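Local structure of cytochrome P450 (Rhodococcus erythropolis, 3WEC) at residues T268-V279 / D340-D348; S179-D187 / D198-E206. The protein carries out the N-hydroxylation of the quinoline ring in aurachin alkaloids, the heme-dependent monooxygenase step that confers antibiotic activity on them. All blocks are in the same frame, centred on the assembly; numbering follows the deposited sequence.

Contact 1. Residues T268-V279 / D340-D348; sequences TFSRHADQFEQV and DTFSVTRPD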
loop_
_atom_site.group_PDB
_atom_site.type_symbol
_atom_site.label_atom_id
_atom_site.label_comp_id
_atom_site.label_asym_id
_atom_site.label_seq_id
_atom_site.Cartn_x
_atom_site.Cartn_y
_atom_site.Cartn_z
ATOM N N THR A 268 16.389 5.314 -3.395
ATOM C CA THR A 268 16.655 6.555 -2.630
ATOM C C THR A 268 18.025 6.590 -1.913
ATOM O O THR A 268 18.729 7.596 -1.950
ATOM C CB THR A 268 15.488 6.819 -1.650
ATOM O OG1 THR A 268 14.258 6.723 -2.350
ATOM C CG2 THR A 268 15.572 8.199 -1.011
ATOM N N PHE A 269 18.429 5.504 -1.273
ATOM C CA PHE A 269 19.798 5.472 -0.725
ATOM C C PHE A 269 20.911 5.387 -1.788
ATOM O O PHE A 269 22.057 5.733 -1.509
ATOM C CB PHE A 269 19.945 4.385 0.349
ATOM C CG PHE A 269 19.231 4.708 1.639
ATOM C CD1 PHE A 269 19.502 5.883 2.331
ATOM C CD2 PHE A 269 18.303 3.838 2.169
ATOM C CE1 PHE A 269 18.852 6.184 3.515
ATOM C CE2 PHE A 269 17.644 4.137 3.356
ATOM C CZ PHE A 269 17.923 5.306 4.032
ATOM N N SER A 270 20.577 4.958 -3.001
ATOM C CA SER A 270 21.497 4.968 -4.138
ATOM C C SER A 270 21.713 6.417 -4.568
ATOM O O SER A 270 22.840 6.868 -4.809
ATOM C CB SER A 270 20.925 4.164 -5.311
ATOM O OG SER A 270 21.865 4.037 -6.378
ATOM N N ARG A 271 20.611 7.149 -4.637
ATOM C CA ARG A 271 20.665 8.540 -5.028
ATOM C C ARG A 271 21.230 9.470 -3.947
ATOM O O ARG A 271 21.695 10.550 -4.272
ATOM C CB ARG A 271 19.281 8.981 -5.477
ATOM C CG ARG A 271 18.954 8.518 -6.887
ATOM C CD ARG A 271 17.464 8.638 -7.114
ATOM N NE ARG A 271 17.080 8.211 -8.455
ATOM C CZ ARG A 271 15.815 8.144 -8.876
ATOM N NH1 ARG A 271 14.818 8.477 -8.060
ATOM N NH2 ARG A 271 15.548 7.734 -10.094
ATOM N N HIS A 272 21.179 9.069 -2.671
ATOM C CA HIS A 272 21.662 9.938 -1.561
ATOM C C HIS A 272 22.551 9.182 -0.599
ATOM O O HIS A 272 22.143 8.877 0.534
ATOM C CB HIS A 272 20.477 10.605 -0.819
ATOM C CG HIS A 272 19.453 11.278 -1.745
ATOM N ND1 HIS A 272 19.647 12.511 -2.290
ATOM C CD2 HIS A 272 18.217 10.837 -2.210
ATOM C CE1 HIS A 272 18.583 12.832 -3.057
ATOM N NE2 HIS A 272 17.707 11.806 -3.001
ATOM N N ALA A 273 23.784 8.894 -1.025
ATOM C CA ALA A 273 24.653 7.935 -0.316
ATOM C C ALA A 273 25.017 8.411 1.078
ATOM O O ALA A 273 25.327 7.617 1.968
ATOM C CB ALA A 273 25.908 7.630 -1.124
ATOM N N ASP A 274 24.972 9.727 1.249
ATOM C CA ASP A 274 25.317 10.381 2.506
ATOM C C ASP A 274 24.262 10.091 3.586
ATOM O O ASP A 274 24.615 9.931 4.748
ATOM C CB ASP A 274 25.491 11.899 2.294
ATOM C CG ASP A 274 24.218 12.571 1.769
ATOM O OD1 ASP A 274 23.898 12.418 0.565
ATOM O OD2 ASP A 274 23.518 13.241 2.564
ATOM N N GLN A 275 22.985 10.031 3.192
ATOM C CA GLN A 275 21.872 9.793 4.127
ATOM C C GLN A 275 21.933 8.358 4.642
ATOM O O GLN A 275 21.558 8.064 5.785
ATOM C CB GLN A 275 20.505 10.022 3.447
ATOM C CG GLN A 275 20.195 11.451 3.019
ATOM C CD GLN A 275 20.172 12.433 4.182
ATOM O OE1 GLN A 275 19.672 12.119 5.258
ATOM N NE2 GLN A 275 20.726 13.630 3.969
ATOM N N PHE A 276 22.380 7.466 3.760
ATOM C CA PHE A 276 22.614 6.076 4.102
ATOM C C PHE A 276 23.760 5.993 5.094
ATOM O O PHE A 276 23.632 5.341 6.126
ATOM C CB PHE A 276 22.919 5.254 2.846
ATOM C CG PHE A 276 23.129 3.792 3.121
ATOM C CD1 PHE A 276 22.079 2.993 3.585
ATOM C CD2 PHE A 276 24.381 3.215 2.935
ATOM C CE1 PHE A 276 22.275 1.647 3.844
ATOM C CE2 PHE A 276 24.574 1.867 3.192
ATOM C CZ PHE A 276 23.523 1.084 3.646
ATOM N N GLU A 277 24.865 6.681 4.778
ATOM C CA GLU A 277 26.021 6.759 5.665
ATOM C C GLU A 277 25.615 7.153 7.097
ATOM O O GLU A 277 26.068 6.530 8.072
ATOM C CB GLU A 277 27.097 7.701 5.089
ATOM C CG GLU A 277 28.217 6.958 4.373
ATOM C CD GLU A 277 28.917 7.785 3.306
ATOM O OE1 GLU A 277 29.320 8.943 3.580
ATOM O OE2 GLU A 277 29.092 7.260 2.185
ATOM N N GLN A 278 24.735 8.153 7.203
ATOM C CA GLN A 278 24.117 8.572 8.471
ATOM C C GLN A 278 23.467 7.411 9.231
ATOM O O GLN A 278 23.657 7.289 10.441
ATOM C CB GLN A 278 23.047 9.640 8.215
ATOM C CG GLN A 278 23.534 10.867 7.461
ATOM C CD GLN A 278 23.910 12.015 8.379
ATOM O OE1 GLN A 278 24.836 11.918 9.195
ATOM N NE2 GLN A 278 23.192 13.124 8.240
ATOM N N VAL A 279 22.700 6.574 8.522
ATOM C CA VAL A 279 22.004 5.440 9.141
ATOM C C VAL A 279 22.977 4.384 9.727
ATOM O O VAL A 279 22.866 3.959 10.931
ATOM C CB VAL A 279 20.963 4.789 8.190
ATOM C CG1 VAL A 279 20.364 3.531 8.806
ATOM C CG2 VAL A 279 19.868 5.783 7.824
ATOM N N ASP A 340 11.448 18.716 -0.186
ATOM C CA ASP A 340 12.011 18.077 -1.379
ATOM C C ASP A 340 13.400 17.474 -1.096
ATOM O O ASP A 340 13.986 16.811 -1.967
ATOM C CB ASP A 340 12.011 19.016 -2.606
ATOM C CG ASP A 340 10.634 19.092 -3.301
ATOM O OD1 ASP A 340 10.204 20.193 -3.655
ATOM O OD2 ASP A 340 9.959 18.069 -3.505
ATOM N N THR A 341 13.905 17.682 0.123
ATOM C CA THR A 341 15.180 17.086 0.570
ATOM C C THR A 341 14.910 15.812 1.346
ATOM O O THR A 341 14.090 15.779 2.292
ATOM C CB THR A 341 16.048 18.047 1.417
ATOM O OG1 THR A 341 16.383 19.211 0.646
ATOM C CG2 THR A 341 17.356 17.366 1.872
ATOM N N PHE A 342 15.576 14.748 0.917
ATOM C CA PHE A 342 15.499 13.508 1.627
ATOM C C PHE A 342 16.499 13.615 2.761
ATOM O O PHE A 342 17.713 13.710 2.528
ATOM C CB PHE A 342 15.770 12.296 0.705
ATOM C CG PHE A 342 15.821 10.957 1.440
ATOM C CD1 PHE A 342 17.034 10.316 1.657
ATOM C CD2 PHE A 342 14.657 10.337 1.894
ATOM C CE1 PHE A 342 17.079 9.101 2.317
ATOM C CE2 PHE A 342 14.698 9.106 2.528
ATOM C CZ PHE A 342 15.917 8.496 2.757
ATOM N N SER A 343 15.976 13.637 3.989
ATOM C CA SER A 343 16.824 13.706 5.182
ATOM C C SER A 343 16.348 12.710 6.232
ATOM O O SER A 343 15.219 12.786 6.699
ATOM C CB SER A 343 16.875 15.121 5.756
ATOM O OG SER A 343 17.534 15.136 7.016
ATOM N N VAL A 344 17.226 11.781 6.586
ATOM C CA VAL A 344 16.920 10.728 7.547
ATOM C C VAL A 344 17.120 11.251 8.968
ATOM O O VAL A 344 16.905 10.536 9.957
ATOM C CB VAL A 344 17.841 9.507 7.318
ATOM C CG1 VAL A 344 17.717 8.513 8.444
ATOM C CG2 VAL A 344 17.538 8.830 5.996
ATOM N N THR A 345 17.539 12.502 9.095
ATOM C CA THR A 345 17.719 13.042 10.437
ATOM C C THR A 345 16.591 13.968 10.897
ATOM O O THR A 345 16.635 14.480 12.005
ATOM C CB THR A 345 19.106 13.673 10.638
ATOM O OG1 THR A 345 19.356 14.606 9.587
ATOM C CG2 THR A 345 20.177 12.593 10.618
ATOM N N ARG A 346 15.579 14.158 10.054
ATOM C CA ARG A 346 14.352 14.870 10.433
ATOM C C ARG A 346 13.797 14.471 11.808
ATOM O O ARG A 346 13.318 13.346 11.988
ATOM C CB ARG A 346 13.266 14.652 9.382
ATOM C CG ARG A 346 13.158 15.772 8.378
ATOM C CD ARG A 346 12.148 15.418 7.299
ATOM N NE ARG A 346 12.557 15.921 5.984
ATOM C CZ ARG A 346 12.702 17.208 5.670
ATOM N NH1 ARG A 346 13.061 17.552 4.439
ATOM N NH2 ARG A 346 12.474 18.148 6.576
ATOM N N PRO A 347 13.856 15.403 12.776
ATOM C CA PRO A 347 13.356 15.151 14.122
ATOM C C PRO A 347 11.869 15.510 14.198
ATOM O O PRO A 347 11.466 16.370 14.982
ATOM C CB PRO A 347 14.212 16.087 14.984
ATOM C CG PRO A 347 14.739 17.158 14.053
ATOM C CD PRO A 347 14.371 16.780 12.638
ATOM N N ASP A 348 11.064 14.820 13.399
ATOM C CA ASP A 348 9.780 15.350 12.946
ATOM C C ASP A 348 8.992 14.214 12.269
ATOM O O ASP A 348 8.244 13.470 12.941
ATOM C CB ASP A 348 10.058 16.533 11.975
ATOM C CG ASP A 348 8.789 17.179 11.390
ATOM O OD1 ASP A 348 7.816 16.480 11.034
ATOM O OD2 ASP A 348 8.797 18.417 11.236
#
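F342 of the loop 340-348 sets its ring between T268 and F269, at the bend between two helices. The methyl CG2 of T268 stands over the centre of one ring face, a CH-pi contact 3.5 Å from the F342 centroid. Threonine suits this place because its other branch, OG1, turns back to N264 O within the helix. The F342 edge points at the face of F269 in an offset edge-to-face pair, planes 73° apart, with F342 CE1 3.6 Å from F269 CE1. H272, where the helix breaks and the next one is N-capped, lays a ring face over F342 CB.

This loop is the meander of the P450 fold, between helices 328-333 and 364-381, and it packs on helix 286-296, which carries the ExxR motif. E292 there pairs with R346 and accepts a bond from S343 N; E292, R295 and R346 form the family's Glu-Arg-Arg triad.

The polar link comes from Q275. Bent at chi2 (-61°), its chain runs alongside F342 in the opposite direction, CG lying 3.6 Å from F342 CD1, and presents OE1 to the turn. V344 N bonds to OE1 at 2.8 Å, nearly straight at 169°, although the donor lies above the amide carbonyl plane. A long amide supplies the acceptor that this turn needs.

Aliphatic contacts fill the rest. V344 spreads its two methyls: CG2 meets the edge of the F269 ring, while CG1 lies 3.5 Å from V279 CG2. Farther out, T345 CG2 crosses Q278 NE2 at 3.9 Å.

Contact 2. Residues S179-D187 / D198-E206; sequences SNLVAGVLD and DRRSAAIEE. With AUI (3-[(2E,6E,9R)-9-hydroxy-3,7,11-trimethyldodeca-2,6,10-trien-1-yl]-2-methylquinolin-4(1H)-one), chain C.
L181 and A203 meet through their CB atoms, 3.5 Å apart, where helix 172-182 leans on helix 194-216. A203 offers a bare methyl, small enough for the backbones to approach closely, and L181 extends past it to rest CG near R199 O.

R200, about one helical turn before A203 and I204, lies across the L181 carbonyl. Bent at chi2 and again at chi3 (126°), its chain slides past V185 in the opposite sense and drapes CG and CD over that carbonyl; R200 CG sits just 3.1 Å from L181 O. Its guanidinium continues to G184, bringing R200 NH2 to 4.0 Å from G184 CA. With no side chain at G184, the guanidinium can come up against the bare CA.

Beside this, the branched side chains meet by their ends. V185 and I204 reach toward each other tip to tip, V185 CG2 to I204 CD1 at 3.9 Å, and V182 CG1 touches both I204 CG1 and the A203 carbonyl.

These helices correspond to F and G of the P450 fold, whose connection roofs the substrate pocket. Beyond V185 the chain reaches the bound quinolone: L186 CD2 lies 3.7 Å from AUI N10, the ring nitrogen, and D187 OD1 is 3.7 Å from AUI C17 on the tail. The backbone nitrogens of G398 and L399 hold the D187 carboxylate.

Neither a hydrogen bond nor a salt bridge joins 179-187 to 198-206. With no such directional bond between the segments, their fit depends on apolar surface and shape, including the methylenes of an arginine.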
loop_
_atom_site.group_PDB
_atom_site.type_symbol
_atom_site.label_atom_id
_atom_site.label_comp_id
_atom_site.label_asym_id
_atom_site.label_seq_id
_atom_site.Cartn_x
_atom_site.Cartn_y
_atom_site.Cartn_z
ATOM N N SER A 179 -0.326 -15.283 -4.029
ATOM C CA SER A 179 -0.007 -13.919 -3.493
ATOM C C SER A 179 0.585 -13.110 -4.628
ATOM O O SER A 179 0.392 -11.915 -4.748
ATOM C CB SER A 179 0.967 -13.999 -2.323
ATOM O OG SER A 179 0.285 -14.562 -1.225
ATOM N N ASN A 180 1.214 -13.825 -5.525
ATOM C CA ASN A 180 1.738 -13.234 -6.705
ATOM C C ASN A 180 0.662 -12.745 -7.718
ATOM O O ASN A 180 0.746 -11.629 -8.220
ATOM C CB ASN A 180 2.631 -14.305 -7.320
ATOM C CG ASN A 180 3.432 -13.784 -8.433
ATOM O OD1 ASN A 180 4.547 -13.270 -8.216
ATOM N ND2 ASN A 180 2.905 -13.912 -9.648
ATOM N N LEU A 181 -0.283 -13.615 -8.111
ATOM C CA LEU A 181 -1.414 -13.231 -8.951
ATOM C C LEU A 181 -2.248 -12.123 -8.264
ATOM O O LEU A 181 -2.768 -11.201 -8.906
ATOM C CB LEU A 181 -2.312 -14.434 -9.129
ATOM C CG LEU A 181 -1.919 -15.521 -10.192
ATOM C CD1 LEU A 181 -1.089 -14.900 -11.281
ATOM C CD2 LEU A 181 -1.272 -16.737 -9.544
ATOM N N VAL A 182 -2.446 -12.217 -6.971
ATOM C CA VAL A 182 -3.355 -11.190 -6.413
ATOM C C VAL A 182 -2.707 -9.834 -6.214
ATOM O O VAL A 182 -3.432 -8.856 -6.221
ATOM C CB VAL A 182 -4.157 -11.607 -5.162
ATOM C CG1 VAL A 182 -5.151 -12.721 -5.495
ATOM C CG2 VAL A 182 -3.269 -12.005 -4.004
ATOM N N ALA A 183 -1.374 -9.758 -6.071
ATOM C CA ALA A 183 -0.700 -8.480 -5.657
ATOM C C ALA A 183 -1.150 -7.276 -6.455
ATOM O O ALA A 183 -1.329 -6.261 -5.850
ATOM C CB ALA A 183 0.826 -8.552 -5.670
ATOM N N GLY A 184 -1.363 -7.388 -7.781
ATOM C CA GLY A 184 -1.723 -6.190 -8.620
ATOM C C GLY A 184 -3.203 -5.742 -8.539
ATOM O O GLY A 184 -3.624 -4.684 -9.067
ATOM N N VAL A 185 -3.992 -6.542 -7.848
ATOM C CA VAL A 185 -5.385 -6.285 -7.591
ATOM C C VAL A 185 -5.532 -5.100 -6.586
ATOM O O VAL A 185 -6.618 -4.630 -6.332
ATOM C CB VAL A 185 -5.979 -7.650 -7.129
ATOM C CG1 VAL A 185 -7.041 -7.573 -6.025
ATOM C CG2 VAL A 185 -6.372 -8.506 -8.350
ATOM N N LEU A 186 -4.423 -4.553 -6.116
ATOM C CA LEU A 186 -4.461 -3.355 -5.247
ATOM C C LEU A 186 -4.614 -2.122 -6.126
ATOM O O LEU A 186 -5.135 -1.130 -5.713
ATOM C CB LEU A 186 -3.135 -3.179 -4.456
ATOM C CG LEU A 186 -3.116 -2.843 -2.932
ATOM C CD1 LEU A 186 -1.714 -2.476 -2.470
ATOM C CD2 LEU A 186 -4.207 -1.863 -2.452
ATOM N N ASP A 187 -4.115 -2.183 -7.347
ATOM C CA ASP A 187 -4.089 -0.983 -8.152
ATOM C C ASP A 187 -5.028 -1.149 -9.345
ATOM O O ASP A 187 -5.418 -2.278 -9.706
ATOM C CB ASP A 187 -2.629 -0.657 -8.532
ATOM C CG ASP A 187 -2.391 0.834 -8.895
ATOM O OD1 ASP A 187 -3.331 1.649 -9.063
ATOM O OD2 ASP A 187 -1.212 1.189 -9.088
ATOM N N ASP A 198 -8.368 -13.028 -16.150
ATOM C CA ASP A 198 -8.850 -14.389 -15.817
ATOM C C ASP A 198 -7.968 -15.118 -14.807
ATOM O O ASP A 198 -8.440 -15.477 -13.712
ATOM C CB ASP A 198 -8.960 -15.268 -17.090
ATOM C CG ASP A 198 -10.048 -14.812 -18.039
ATOM O OD1 ASP A 198 -10.327 -15.558 -19.010
ATOM O OD2 ASP A 198 -10.640 -13.730 -17.827
ATOM N N ARG A 199 -6.690 -15.313 -15.161
ATOM C CA ARG A 199 -5.700 -15.935 -14.270
ATOM C C ARG A 199 -5.704 -15.335 -12.839
ATOM O O ARG A 199 -5.401 -16.001 -11.823
ATOM C CB ARG A 199 -4.362 -15.665 -14.872
ATOM C CG ARG A 199 -3.286 -16.657 -14.559
ATOM C CD ARG A 199 -2.873 -17.161 -15.916
ATOM N NE ARG A 199 -1.456 -17.432 -16.039
ATOM C CZ ARG A 199 -0.976 -18.356 -16.887
ATOM N NH1 ARG A 199 -1.814 -19.090 -17.590
ATOM N NH2 ARG A 199 0.323 -18.588 -16.975
ATOM N N ARG A 200 -6.063 -14.068 -12.775
ATOM C CA ARG A 200 -5.981 -13.278 -11.532
ATOM C C ARG A 200 -7.283 -13.435 -10.785
ATOM O O ARG A 200 -7.312 -13.543 -9.548
ATOM C CB ARG A 200 -5.843 -11.831 -11.942
ATOM C CG ARG A 200 -4.993 -10.932 -11.073
ATOM C CD ARG A 200 -3.752 -10.549 -11.826
ATOM N NE ARG A 200 -3.592 -9.105 -11.874
ATOM C CZ ARG A 200 -2.546 -8.470 -12.391
ATOM N NH1 ARG A 200 -1.505 -9.102 -12.900
ATOM N NH2 ARG A 200 -2.561 -7.167 -12.429
ATOM N N SER A 201 -8.374 -13.372 -11.539
ATOM C CA SER A 201 -9.712 -13.765 -11.078
ATOM C C SER A 201 -9.786 -15.164 -10.500
ATOM O O SER A 201 -10.403 -15.373 -9.470
ATOM C CB SER A 201 -10.722 -13.678 -12.236
ATOM O OG SER A 201 -11.423 -12.457 -12.099
ATOM N N ALA A 202 -9.191 -16.139 -11.170
ATOM C CA ALA A 202 -9.179 -17.469 -10.577
ATOM C C ALA A 202 -8.506 -17.368 -9.206
ATOM O O ALA A 202 -8.925 -18.011 -8.262
ATOM C CB ALA A 202 -8.498 -18.487 -11.469
ATOM N N ALA A 203 -7.520 -16.496 -9.058
ATOM C CA ALA A 203 -6.723 -16.549 -7.857
ATOM C C ALA A 203 -7.426 -15.813 -6.692
ATOM O O ALA A 203 -7.239 -16.136 -5.496
ATOM C CB ALA A 203 -5.336 -16.020 -8.168
ATOM N N ILE A 204 -8.265 -14.843 -7.035
ATOM C CA ILE A 204 -9.147 -14.289 -6.054
ATOM C C ILE A 204 -10.099 -15.368 -5.554
ATOM O O ILE A 204 -10.324 -15.482 -4.329
ATOM C CB ILE A 204 -9.899 -13.016 -6.556
ATOM C CG1 ILE A 204 -8.906 -11.855 -6.776
ATOM C CG2 ILE A 204 -11.042 -12.604 -5.598
ATOM C CD1 ILE A 204 -9.469 -10.776 -7.688
ATOM N N GLU A 205 -10.644 -16.155 -6.477
ATOM C CA GLU A 205 -11.667 -17.156 -6.134
ATOM C C GLU A 205 -11.079 -18.318 -5.327
ATOM O O GLU A 205 -11.610 -18.657 -4.251
ATOM C CB GLU A 205 -12.405 -17.669 -7.393
ATOM C CG GLU A 205 -13.123 -16.581 -8.199
ATOM C CD GLU A 205 -13.974 -17.126 -9.354
ATOM O OE1 GLU A 205 -15.224 -17.021 -9.251
ATOM O OE2 GLU A 205 -13.420 -17.669 -10.356
ATOM N N GLU A 206 -9.976 -18.888 -5.838
ATOM C CA GLU A 206 -9.276 -20.001 -5.186
ATOM C C GLU A 206 -8.700 -19.690 -3.793
ATOM O O GLU A 206 -8.594 -20.601 -2.977
ATOM C CB GLU A 206 -8.183 -20.581 -6.094
ATOM C CG GLU A 206 -8.692 -20.951 -7.484
ATOM C CD GLU A 206 -7.619 -21.478 -8.445
ATOM O OE1 GLU A 206 -6.434 -21.543 -8.082
ATOM O OE2 GLU A 206 -7.972 -21.840 -9.585
HETATM O O13 AUI C . -7.625 2.370 -0.262
HETATM C C1 AUI C . -6.590 1.725 0.026
HETATM C C4 AUI C . -6.732 0.417 0.693
HETATM C C5 AUI C . -7.991 -0.104 0.977
HETATM C C6 AUI C . -8.107 -1.350 1.591
HETATM C C7 AUI C . -6.924 -2.046 1.879
HETATM C C8 AUI C . -5.642 -1.567 1.603
HETATM C C9 AUI C . -5.478 -0.332 0.995
HETATM N N10 AUI C . -4.238 0.151 0.676
HETATM C C3 AUI C . -4.030 1.344 0.082
HETATM C C11 AUI C . -2.624 1.827 -0.237
HETATM C C2 AUI C . -5.204 2.208 -0.280
HETATM C C12 AUI C . -4.984 3.530 -0.965
HETATM C C14 AUI C . -4.435 3.267 -2.371
HETATM C C15 AUI C . -4.820 2.508 -3.432
HETATM C C26 AUI C . -6.028 1.593 -3.498
HETATM C C16 AUI C . -3.891 2.596 -4.617
HETATM C C17 AUI C . -4.461 3.160 -5.917
HETATM C C18 AUI C . -5.964 3.176 -5.958
HETATM C C19 AUI C . -6.729 3.852 -6.844
HETATM C C27 AUI C . -6.198 4.676 -7.990
HETATM C C20 AUI C . -8.225 3.715 -6.706
HETATM C C21 AUI C . -8.890 4.676 -5.713
HETATM O O28 AUI C . -10.224 4.210 -5.557
HETATM C C22 AUI C . -8.316 4.713 -4.312
HETATM C C23 AUI C . -8.812 4.116 -3.192
HETATM C C24 AUI C . -8.061 4.354 -1.927
HETATM C C25 AUI C . -10.034 3.221 -3.062
#

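Overall arrangement
Contacts 1 and 2 lie on opposite sides of the chain's centre, their own centres 35 Å apart and their nearest atoms about 18 Å apart. The heme lies between them: the side chain of T268 in contact 1 is about 13 Å from it, that of V182 in contact 2 about 12 Å. Helix 240-271 relates the two, since its C-terminal end enters contact 1 whereas its residues T251, V252 and Q255 support 179-187. Contact 2 belongs to the substrate side and supplies L186 and D187 to the AUI pocket; contact 1 packs the meander that leads toward C361, the axial ligand of the heme iron.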